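Local structure of Baccell_00875 (Bacteroides cellulosilyticus DSM 14838, 5NO8) at residues A[384-396]-A[437-449]. The protein is a polysaccharide lyase that probably removes the L-rhamnose caps linked to glucuronic acid on complex arabinogalactan proteins. Sequence-based numbering, arbitrary orientation.
Sequences CNPVDRDEGAERL and YSSVDQKNRNRGY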
loop_
_atom_site.group_PDB
_atom_site.type_symbol
_atom_site.label_atom_id
_atom_site.label_comp_id
_atom_site.label_asym_id
_atom_site.label_seq_id
_atom_site.Cartn_x
_atom_site.Cartn_y
_atom_site.Cartn_z
ATOM N N CYS A 384 -20.081 -0.527 -9.719
ATOM C CA CYS A 384 -20.143 0.446 -8.614
ATOM C C CYS A 384 -19.729 1.889 -8.988
ATOM O O CYS A 384 -20.087 2.815 -8.257
ATOM C CB CYS A 384 -19.294 -0.029 -7.430
ATOM S SG CYS A 384 -17.511 0.093 -7.743
ATOM N N ASN A 385 -18.963 2.079 -10.079
ATOM C CA ASN A 385 -18.563 3.435 -10.544
ATOM C C ASN A 385 -18.041 3.425 -12.004
ATOM O O ASN A 385 -16.820 3.345 -12.236
ATOM C CB ASN A 385 -17.519 4.062 -9.583
ATOM C CG ASN A 385 -17.551 5.588 -9.586
ATOM O OD1 ASN A 385 -18.619 6.202 -9.516
ATOM N ND2 ASN A 385 -16.376 6.206 -9.649
ATOM N N PRO A 386 -18.966 3.508 -12.997
ATOM C CA PRO A 386 -18.611 3.452 -14.425
ATOM C C PRO A 386 -17.423 4.323 -14.845
ATOM O O PRO A 386 -16.598 3.873 -15.648
ATOM C CB PRO A 386 -19.886 3.937 -15.116
ATOM C CG PRO A 386 -20.979 3.479 -14.213
ATOM C CD PRO A 386 -20.434 3.593 -12.815
ATOM N N VAL A 387 -17.332 5.540 -14.312
ATOM C CA VAL A 387 -16.308 6.500 -14.752
ATOM C C VAL A 387 -14.874 5.965 -14.503
ATOM O O VAL A 387 -13.947 6.279 -15.253
ATOM C CB VAL A 387 -16.533 7.903 -14.127
ATOM C CG1 VAL A 387 -16.235 7.915 -12.628
ATOM C CG2 VAL A 387 -15.713 8.966 -14.847
ATOM N N ASP A 388 -14.708 5.127 -13.484
ATOM C CA ASP A 388 -13.397 4.555 -13.179
ATOM C C ASP A 388 -13.044 3.309 -14.010
ATOM O O ASP A 388 -11.966 2.733 -13.818
ATOM C CB ASP A 388 -13.250 4.295 -11.677
ATOM C CG ASP A 388 -13.126 5.588 -10.860
ATOM O OD1 ASP A 388 -12.383 6.508 -11.270
ATOM O OD2 ASP A 388 -13.793 5.685 -9.801
ATOM N N ARG A 389 -13.921 2.914 -14.935
ATOM C CA ARG A 389 -13.658 1.812 -15.855
ATOM C C ARG A 389 -13.820 2.287 -17.307
ATOM O O ARG A 389 -14.061 1.476 -18.213
ATOM C CB ARG A 389 -14.595 0.640 -15.546
ATOM C CG ARG A 389 -14.404 0.060 -14.142
ATOM C CD ARG A 389 -15.650 -0.642 -13.599
ATOM N NE ARG A 389 -15.357 -1.204 -12.279
ATOM C CZ ARG A 389 -15.309 -0.515 -11.138
ATOM N NH1 ARG A 389 -15.584 0.800 -11.113
ATOM N NH2 ARG A 389 -14.987 -1.145 -9.994
ATOM N N ASP A 390 -13.643 3.593 -17.523
ATOM C CA ASP A 390 -13.882 4.172 -18.830
ATOM C C ASP A 390 -12.585 4.236 -19.640
ATOM O O ASP A 390 -11.552 3.710 -19.214
ATOM C CB ASP A 390 -14.663 5.519 -18.704
ATOM C CG ASP A 390 -13.820 6.713 -18.249
ATOM O OD1 ASP A 390 -12.574 6.672 -18.064
ATOM O OD2 ASP A 390 -14.464 7.775 -18.040
ATOM N N GLU A 391 -12.661 4.869 -20.802
ATOM C CA GLU A 391 -11.629 4.814 -21.834
ATOM C C GLU A 391 -10.567 5.919 -21.749
ATOM O O GLU A 391 -9.716 6.040 -22.645
ATOM C CB GLU A 391 -12.324 4.801 -23.223
ATOM C CG GLU A 391 -13.149 6.044 -23.549
ATOM C CD GLU A 391 -14.629 5.937 -23.194
ATOM O OE1 GLU A 391 -14.994 5.278 -22.175
ATOM O OE2 GLU A 391 -15.444 6.552 -23.938
ATOM N N GLY A 392 -10.590 6.725 -20.681
ATOM C CA GLY A 392 -9.623 7.799 -20.488
ATOM C C GLY A 392 -9.086 7.795 -19.070
ATOM O O GLY A 392 -8.918 6.719 -18.462
ATOM N N ALA A 393 -8.843 8.990 -18.536
ATOM C CA ALA A 393 -8.376 9.180 -17.162
ATOM C C ALA A 393 -7.107 8.354 -16.892
ATOM O O ALA A 393 -6.136 8.469 -17.645
ATOM C CB ALA A 393 -9.494 8.875 -16.159
ATOM N N GLU A 394 -7.113 7.491 -15.879
ATOM C CA GLU A 394 -5.899 6.769 -15.522
ATOM C C GLU A 394 -5.431 5.800 -16.614
ATOM O O GLU A 394 -4.284 5.347 -16.557
ATOM C CB GLU A 394 -6.105 5.950 -14.236
ATOM C CG GLU A 394 -6.076 6.726 -12.942
ATOM C CD GLU A 394 -7.399 7.355 -12.538
ATOM O OE1 GLU A 394 -8.362 7.446 -13.355
ATOM O OE2 GLU A 394 -7.464 7.770 -11.360
ATOM N N ARG A 395 -6.309 5.431 -17.547
ATOM C CA ARG A 395 -5.924 4.550 -18.679
ATOM C C ARG A 395 -4.901 5.193 -19.633
ATOM O O ARG A 395 -4.255 4.477 -20.407
ATOM C CB ARG A 395 -7.140 4.065 -19.471
ATOM C CG ARG A 395 -7.842 2.805 -18.970
ATOM C CD ARG A 395 -8.336 2.898 -17.543
ATOM N NE ARG A 395 -9.386 3.912 -17.398
ATOM C CZ ARG A 395 -9.846 4.362 -16.234
ATOM N NH1 ARG A 395 -9.372 3.878 -15.074
ATOM N NH2 ARG A 395 -10.790 5.307 -16.220
ATOM N N LEU A 396 -4.723 6.512 -19.558
ATOM C CA LEU A 396 -3.578 7.208 -20.178
ATOM C C LEU A 396 -2.205 6.596 -19.878
ATOM O O LEU A 396 -1.296 6.706 -20.698
ATOM C CB LEU A 396 -3.548 8.699 -19.831
ATOM C CG LEU A 396 -4.388 9.645 -20.714
ATOM C CD1 LEU A 396 -3.652 9.863 -22.042
ATOM C CD2 LEU A 396 -5.800 9.148 -20.973
ATOM N N TYR A 437 -11.787 15.372 -21.066
ATOM C CA TYR A 437 -12.730 14.421 -20.499
ATOM C C TYR A 437 -12.094 13.029 -20.487
ATOM O O TYR A 437 -10.999 12.835 -21.015
ATOM C CB TYR A 437 -14.014 14.420 -21.322
ATOM C CG TYR A 437 -14.727 15.749 -21.227
ATOM C CD1 TYR A 437 -15.509 16.056 -20.103
ATOM C CD2 TYR A 437 -14.580 16.715 -22.218
ATOM C CE1 TYR A 437 -16.148 17.286 -19.991
ATOM C CE2 TYR A 437 -15.227 17.939 -22.123
ATOM C CZ TYR A 437 -16.005 18.220 -21.008
ATOM O OH TYR A 437 -16.637 19.443 -20.887
ATOM N N SER A 438 -12.794 12.079 -19.892
ATOM C CA SER A 438 -12.322 10.698 -19.806
ATOM C C SER A 438 -13.150 9.722 -20.661
ATOM O O SER A 438 -12.792 8.550 -20.746
ATOM C CB SER A 438 -12.293 10.271 -18.330
ATOM O OG SER A 438 -13.605 10.102 -17.795
ATOM N N SER A 439 -14.259 10.173 -21.274
ATOM C CA SER A 439 -15.046 9.333 -22.171
ATOM C C SER A 439 -15.523 10.124 -23.413
ATOM O O SER A 439 -15.545 11.366 -23.401
ATOM C CB SER A 439 -16.215 8.675 -21.427
ATOM O OG SER A 439 -17.109 9.657 -20.910
ATOM N N VAL A 440 -15.846 9.384 -24.476
ATOM C CA VAL A 440 -16.158 9.969 -25.795
ATOM C C VAL A 440 -17.455 10.795 -25.797
ATOM O O VAL A 440 -17.549 11.760 -26.541
ATOM C CB VAL A 440 -16.200 8.925 -26.931
ATOM C CG1 VAL A 440 -14.847 8.207 -27.051
ATOM C CG2 VAL A 440 -17.324 7.904 -26.745
ATOM N N ASP A 441 -18.425 10.422 -24.970
ATOM C CA ASP A 441 -19.624 11.261 -24.733
ATOM C C ASP A 441 -19.313 12.696 -24.237
ATOM O O ASP A 441 -20.065 13.630 -24.527
ATOM C CB ASP A 441 -20.593 10.578 -23.747
ATOM C CG ASP A 441 -19.922 10.192 -22.422
ATOM O OD1 ASP A 441 -19.286 9.114 -22.386
ATOM O OD2 ASP A 441 -20.021 10.958 -21.433
ATOM N N GLN A 442 -18.228 12.854 -23.480
ATOM C CA GLN A 442 -17.844 14.123 -22.855
ATOM C C GLN A 442 -18.959 14.717 -21.951
ATOM O O GLN A 442 -18.978 15.929 -21.717
ATOM C CB GLN A 442 -17.365 15.148 -23.902
ATOM C CG GLN A 442 -16.219 14.669 -24.793
ATOM C CD GLN A 442 -15.628 15.764 -25.677
ATOM O OE1 GLN A 442 -16.125 16.890 -25.722
ATOM N NE2 GLN A 442 -14.557 15.428 -26.394
ATOM N N LYS A 443 -19.860 13.857 -21.462
ATOM C CA LYS A 443 -20.959 14.240 -20.564
ATOM C C LYS A 443 -20.573 13.965 -19.116
ATOM O O LYS A 443 -21.280 14.380 -18.198
ATOM C CB LYS A 443 -22.258 13.487 -20.922
ATOM N N ASN A 444 -19.434 13.295 -18.898
ATOM C CA ASN A 444 -19.009 12.916 -17.551
ATOM C C ASN A 444 -18.015 13.946 -16.982
ATOM O O ASN A 444 -17.870 15.041 -17.531
ATOM C CB ASN A 444 -18.468 11.475 -17.548
ATOM C CG ASN A 444 -18.909 10.709 -16.324
ATOM O OD1 ASN A 444 -18.511 11.031 -15.193
ATOM N ND2 ASN A 444 -19.754 9.714 -16.531
ATOM N N ARG A 445 -17.340 13.607 -15.888
ATOM C CA ARG A 445 -16.642 14.610 -15.092
ATOM C C ARG A 445 -15.432 15.279 -15.787
ATOM O O ARG A 445 -14.712 14.659 -16.595
ATOM C CB ARG A 445 -16.225 14.021 -13.731
ATOM C CG ARG A 445 -15.088 13.007 -13.803
ATOM C CD ARG A 445 -14.892 12.267 -12.494
ATOM N NE ARG A 445 -13.952 11.152 -12.642
ATOM C CZ ARG A 445 -13.677 10.243 -11.702
ATOM N NH1 ARG A 445 -14.267 10.297 -10.508
ATOM N NH2 ARG A 445 -12.795 9.261 -11.951
ATOM N N ASN A 446 -15.226 16.551 -15.448
ATOM C CA ASN A 446 -14.089 17.322 -15.892
ATOM C C ASN A 446 -13.187 17.389 -14.663
ATOM O O ASN A 446 -13.450 18.143 -13.731
ATOM C CB ASN A 446 -14.551 18.704 -16.380
ATOM C CG ASN A 446 -13.413 19.581 -16.869
ATOM O OD1 ASN A 446 -12.272 19.155 -16.972
ATOM N ND2 ASN A 446 -13.732 20.839 -17.169
ATOM N N ARG A 447 -12.122 16.580 -14.664
ATOM C CA ARG A 447 -11.349 16.261 -13.456
ATOM C C ARG A 447 -9.878 16.621 -13.651
ATOM O O ARG A 447 -9.270 16.222 -14.636
ATOM C CB ARG A 447 -11.523 14.760 -13.207
ATOM C CG ARG A 447 -10.632 14.092 -12.181
ATOM C CD ARG A 447 -10.803 12.595 -12.338
ATOM N NE ARG A 447 -10.164 11.783 -11.310
ATOM C CZ ARG A 447 -9.513 10.625 -11.535
ATOM N NH1 ARG A 447 -9.021 9.948 -10.502
ATOM N NH2 ARG A 447 -9.338 10.140 -12.780
ATOM N N GLY A 448 -9.296 17.339 -12.695
ATOM C CA GLY A 448 -7.972 17.948 -12.868
ATOM C C GLY A 448 -6.845 16.954 -13.094
ATOM O O GLY A 448 -5.893 17.243 -13.816
ATOM N N TYR A 449 -6.962 15.793 -12.462
ATOM C CA TYR A 449 -5.972 14.711 -12.588
ATOM C C TYR A 449 -5.763 14.346 -14.049
ATOM O O TYR A 449 -4.624 14.121 -14.482
ATOM C CB TYR A 449 -6.440 13.454 -11.825
ATOM C CG TYR A 449 -6.395 13.552 -10.305
ATOM C CD1 TYR A 449 -5.180 13.531 -9.630
ATOM C CD2 TYR A 449 -7.572 13.612 -9.536
ATOM C CE1 TYR A 449 -5.113 13.602 -8.245
ATOM C CE2 TYR A 449 -7.518 13.661 -8.132
ATOM C CZ TYR A 449 -6.278 13.662 -7.498
ATOM O OH TYR A 449 -6.164 13.726 -6.129
HETATM O O HOH W 1 -12.296 8.280 -14.745
HETATM O O HOH W 2 -13.410 8.032 -8.517
HETATM O O HOH W 3 -8.895 11.639 -19.820
#
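R447 grips E394 end-on, NH1 giving 2.8 Å to OE2 and NH2 2.9 Å to OE1, the two-pronged arginine matching the two glutamate oxygens although the planes are turned 40° apart. The extended R447 chain reaches across to E394, whose bend at chi2 turns its carboxylate to the arginine. The R445 guanidinium is layered between unlike neighbours: V387 CG1, a methyl of the compact, apolar valine, sits 3.6 Å above the centre of one face, and R447 NE lies over the opposite face, offset toward its rim. Stacking two arginines is probably eased by nearby carboxylates: D388 OD1 takes R445 NH2 at 2.9 Å from above the D388 carboxylate plane, and E537 pairs with R447 NE. One water links R445 NH2 to V387 O, a second NH1 to D388 OD2.

Farther along, small S438 donates from OG to D390 OD2 at 2.5 Å, very short for such a bond. G392 N closes an Asx turn on one face of the D390 carboxylate; R395 NH2 makes a salt bridge from the opposite face. Longer, bent E391 reaches V440 N through OE2.

The contact ties the loop leading into helix 396-409 to the one entering helix 448-465, with F424 of helix 412-429 against E391 and V440.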